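Local atomic coordinates of p800 reaction center core protein (Heliobacterium modesticaldum, PDB entry 5V8K), a protein that forms the homodimeric core of a photosynthetic reaction center, carrying bacteriochlorophyll pigments within the membrane and sharing in the binding of a [4Fe-4S] cluster. Residues M270-W275 with L449-P454. Sequence-based numbering, arbitrary orientation.
Sequences MGIMFW and LQVIAP. With GBF (Bacteriochlorophyll g), chain D.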
# COMPACT_ATOMS: atom_id res chain seq x y z
N MET A 270 -13.44 -16.56 6.53
CA MET A 270 -14.11 -16.67 7.83
C MET A 270 -13.36 -17.70 8.70
O MET A 270 -13.30 -17.60 9.89
CB MET A 270 -15.62 -17.07 7.77
CG MET A 270 -16.53 -16.04 7.16
SD MET A 270 -16.75 -14.67 8.28
CE MET A 270 -18.42 -14.20 7.96
N GLY A 271 -12.89 -18.75 8.07
CA GLY A 271 -12.13 -19.75 8.81
C GLY A 271 -10.85 -19.18 9.39
O GLY A 271 -10.53 -19.41 10.56
N ILE A 272 -10.13 -18.38 8.62
CA ILE A 272 -8.91 -17.74 9.13
C ILE A 272 -9.26 -16.84 10.30
O ILE A 272 -8.55 -16.78 11.31
CB ILE A 272 -8.21 -16.94 8.02
CG1 ILE A 272 -7.64 -17.87 6.93
CG2 ILE A 272 -7.13 -16.04 8.59
CD1 ILE A 272 -6.59 -18.83 7.37
N MET A 273 -10.37 -16.13 10.14
CA MET A 273 -10.82 -15.17 11.17
C MET A 273 -11.17 -15.92 12.51
O MET A 273 -10.86 -15.47 13.59
CB MET A 273 -11.98 -14.22 10.73
CG MET A 273 -11.65 -13.16 9.71
SD MET A 273 -13.09 -12.56 8.84
CE MET A 273 -13.98 -11.68 10.08
N PHE A 274 -11.83 -17.06 12.42
CA PHE A 274 -12.17 -17.81 13.63
C PHE A 274 -10.94 -18.49 14.23
O PHE A 274 -10.86 -18.65 15.44
CB PHE A 274 -13.25 -18.85 13.34
CG PHE A 274 -14.66 -18.30 13.43
CD1 PHE A 274 -15.27 -18.18 14.66
CD2 PHE A 274 -15.35 -17.91 12.29
CE1 PHE A 274 -16.56 -17.66 14.75
CE2 PHE A 274 -16.62 -17.40 12.39
CZ PHE A 274 -17.23 -17.28 13.62
N TRP A 275 -9.98 -18.91 13.39
CA TRP A 275 -8.75 -19.51 13.89
C TRP A 275 -7.99 -18.50 14.75
O TRP A 275 -7.60 -18.78 15.88
CB TRP A 275 -7.90 -19.96 12.70
CG TRP A 275 -6.59 -20.65 12.98
CD1 TRP A 275 -6.31 -21.54 13.97
CD2 TRP A 275 -5.39 -20.51 12.21
NE1 TRP A 275 -4.99 -21.96 13.87
CE2 TRP A 275 -4.41 -21.34 12.78
CE3 TRP A 275 -5.06 -19.75 11.08
CZ2 TRP A 275 -3.11 -21.42 12.27
CZ3 TRP A 275 -3.78 -19.82 10.59
CH2 TRP A 275 -2.82 -20.66 11.17
N LEU A 449 -2.91 -12.69 5.42
CA LEU A 449 -2.95 -12.45 3.98
C LEU A 449 -1.94 -13.27 3.19
O LEU A 449 -2.16 -13.48 1.99
CB LEU A 449 -2.72 -10.97 3.67
CG LEU A 449 -3.82 -10.09 4.26
CD1 LEU A 449 -3.51 -8.63 4.07
CD2 LEU A 449 -5.19 -10.39 3.63
N GLN A 450 -0.84 -13.73 3.82
CA GLN A 450 0.07 -14.64 3.15
C GLN A 450 -0.48 -16.06 3.00
O GLN A 450 0.14 -16.88 2.30
CB GLN A 450 1.41 -14.68 3.92
CG GLN A 450 2.16 -13.41 3.82
CD GLN A 450 2.18 -12.93 2.42
OE1 GLN A 450 1.44 -12.02 2.05
NE2 GLN A 450 2.96 -13.60 1.58
N VAL A 451 -1.60 -16.36 3.64
CA VAL A 451 -2.35 -17.59 3.39
C VAL A 451 -3.46 -17.34 2.37
O VAL A 451 -3.58 -18.05 1.37
CB VAL A 451 -2.92 -18.14 4.71
CG1 VAL A 451 -3.72 -19.38 4.47
CG2 VAL A 451 -1.79 -18.40 5.74
N ILE A 452 -4.25 -16.29 2.59
CA ILE A 452 -5.44 -16.05 1.80
C ILE A 452 -5.09 -15.73 0.34
O ILE A 452 -5.70 -16.26 -0.58
CB ILE A 452 -6.29 -14.94 2.44
CG1 ILE A 452 -6.83 -15.46 3.78
CG2 ILE A 452 -7.49 -14.54 1.54
CD1 ILE A 452 -7.33 -14.37 4.73
N ALA A 453 -4.09 -14.87 0.12
CA ALA A 453 -3.86 -14.42 -1.25
C ALA A 453 -3.32 -15.54 -2.13
O ALA A 453 -3.94 -15.83 -3.18
CB ALA A 453 -2.93 -13.21 -1.25
N PRO A 454 -2.25 -16.23 -1.79
CA PRO A 454 -1.82 -17.35 -2.64
C PRO A 454 -2.87 -18.43 -2.81
O PRO A 454 -2.94 -19.08 -3.85
CB PRO A 454 -0.58 -17.90 -1.89
CG PRO A 454 -0.29 -16.95 -0.87
CD PRO A 454 -1.41 -16.12 -0.57
MG GBF D . 3.66 -9.09 0.37
CHA GBF D . 3.86 -7.19 -2.58
CHB GBF D . 5.90 -11.15 -0.92
CHC GBF D . 4.07 -10.23 3.60
CHD GBF D . 1.61 -6.52 1.72
NA GBF D . 4.59 -9.24 -1.40
C1A GBF D . 4.47 -8.55 -2.58
C2A GBF D . 5.16 -9.05 -3.83
C3A GBF D . 5.83 -10.30 -3.25
C4A GBF D . 5.39 -10.24 -1.77
CMA GBF D . 5.31 -11.52 -3.98
CAA GBF D . 6.20 -8.18 -4.57
CBA GBF D . 6.53 -8.81 -5.92
CGA GBF D . 7.92 -9.45 -5.86
O1A GBF D . 8.65 -9.41 -4.87
O2A GBF D . 8.41 -10.01 -7.08
NB GBF D . 4.89 -10.45 1.22
C1B GBF D . 5.67 -11.31 0.54
C2B GBF D . 6.22 -12.24 1.44
C3B GBF D . 5.69 -11.94 2.70
C4B GBF D . 4.84 -10.84 2.50
CMB GBF D . 7.15 -13.35 1.07
CAB GBF D . 5.86 -12.63 3.98
CBB GBF D . 6.36 -13.80 4.18
NC GBF D . 3.10 -8.43 2.25
C1C GBF D . 3.19 -9.08 3.40
C2C GBF D . 2.46 -8.77 4.68
C3C GBF D . 1.76 -7.68 3.95
C4C GBF D . 2.13 -7.54 2.62
CMC GBF D . 1.63 -9.91 5.20
CAC GBF D . 0.74 -6.81 4.56
CBC GBF D . 0.28 -6.84 6.03
ND GBF D . 2.83 -7.38 -0.19
C1D GBF D . 2.13 -6.41 0.35
C2D GBF D . 1.89 -5.03 -0.39
C3D GBF D . 2.59 -5.53 -1.49
C4D GBF D . 3.13 -6.84 -1.42
CMD GBF D . 1.16 -3.80 0.02
CAD GBF D . 2.84 -5.11 -2.87
OBD GBF D . 2.82 -3.94 -3.41
CBD GBF D . 3.66 -6.13 -3.59
CGD GBF D . 2.94 -6.55 -4.86
O1D GBF D . 2.29 -7.57 -5.01
O2D GBF D . 2.97 -5.62 -5.97
CED GBF D . 2.16 -5.87 -7.10
C1 GBF D . 9.72 -10.56 -7.14
C2 GBF D . 10.73 -9.47 -7.29
C3 GBF D . 11.30 -9.22 -8.47
C4 GBF D . 10.87 -9.99 -9.69
C5 GBF D . 12.32 -8.13 -8.59
C6 GBF D . 13.74 -8.65 -8.87
C7 GBF D . 14.29 -9.36 -7.64
C8 GBF D . 15.50 -9.14 -7.11
C9 GBF D . 16.42 -8.11 -7.65
C10 GBF D . 15.92 -9.87 -5.87
C11 GBF D . 15.11 -9.25 -4.74
C12 GBF D . 15.67 -7.87 -4.51
C13 GBF D . 14.91 -6.80 -4.30
C14 GBF D . 15.61 -5.52 -4.07
C15 GBF D . 13.43 -6.83 -4.31
O HOH W 1 1.68 -10.68 -0.09
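Ile-272 meets Val-451 and Ile-452 in a small, wholly apolar contact between two helices predicted to cross the membrane, in the region related to PsaA/PsaB of photosystem I: a worked example of one branched side chain spanning the gap between pigment-bearing helices. Its longer branch stands beside the backbone N (chi1 -68°) and reaches across: Ile-272 CD1 touches Val-451 CG1 at 4.1 Å, and Ile-272 CG1 lies 4.0 Å from Ile-452 CG1, the two isoleucine chains running past each other in opposite senses. This is the close part. The CA atoms of Ile-272 and Ile-452 remain 8.3 Å apart, and no hydrogen bond joins 270-275 to 449-454. On the looser flank CB of Trp-275 points toward 449-454, yet Trp-275 CZ3 stops 5.4 Å from Val-451 CG2. All three touching residues are buried; another bacteriochlorophyll g touches Ile-272, with a lipid close by.

Gln-450 faces a bacteriochlorophyll g. Bent at chi2 (-46°), its chain lays the amide almost parallel to the macrocycle, over the C3B–C4B–CHC edge, with Gln-450 CD 3.4 Å from pigment C4B. OE1 of Gln-450 accepts a 2.5 Å hydrogen bond from the oxygen of the water that binds the magnesium. With an alanine here, that water would probably lose this acceptor and the ring its amide cover. Downstream, Pro-454, whose N has no hydrogen to give the preceding turn, kinks the helix.

Around this pair, helix 200-224 packs against Met-270, Phe-274 and Trp-275, helix 575-599 borders Met-273, Leu-449 and Ile-452, helix 376-401 adjoins Trp-275, Gln-450 and Val-451, and Tyr-333 of helix 311-344 touches Gln-450 and Pro-454.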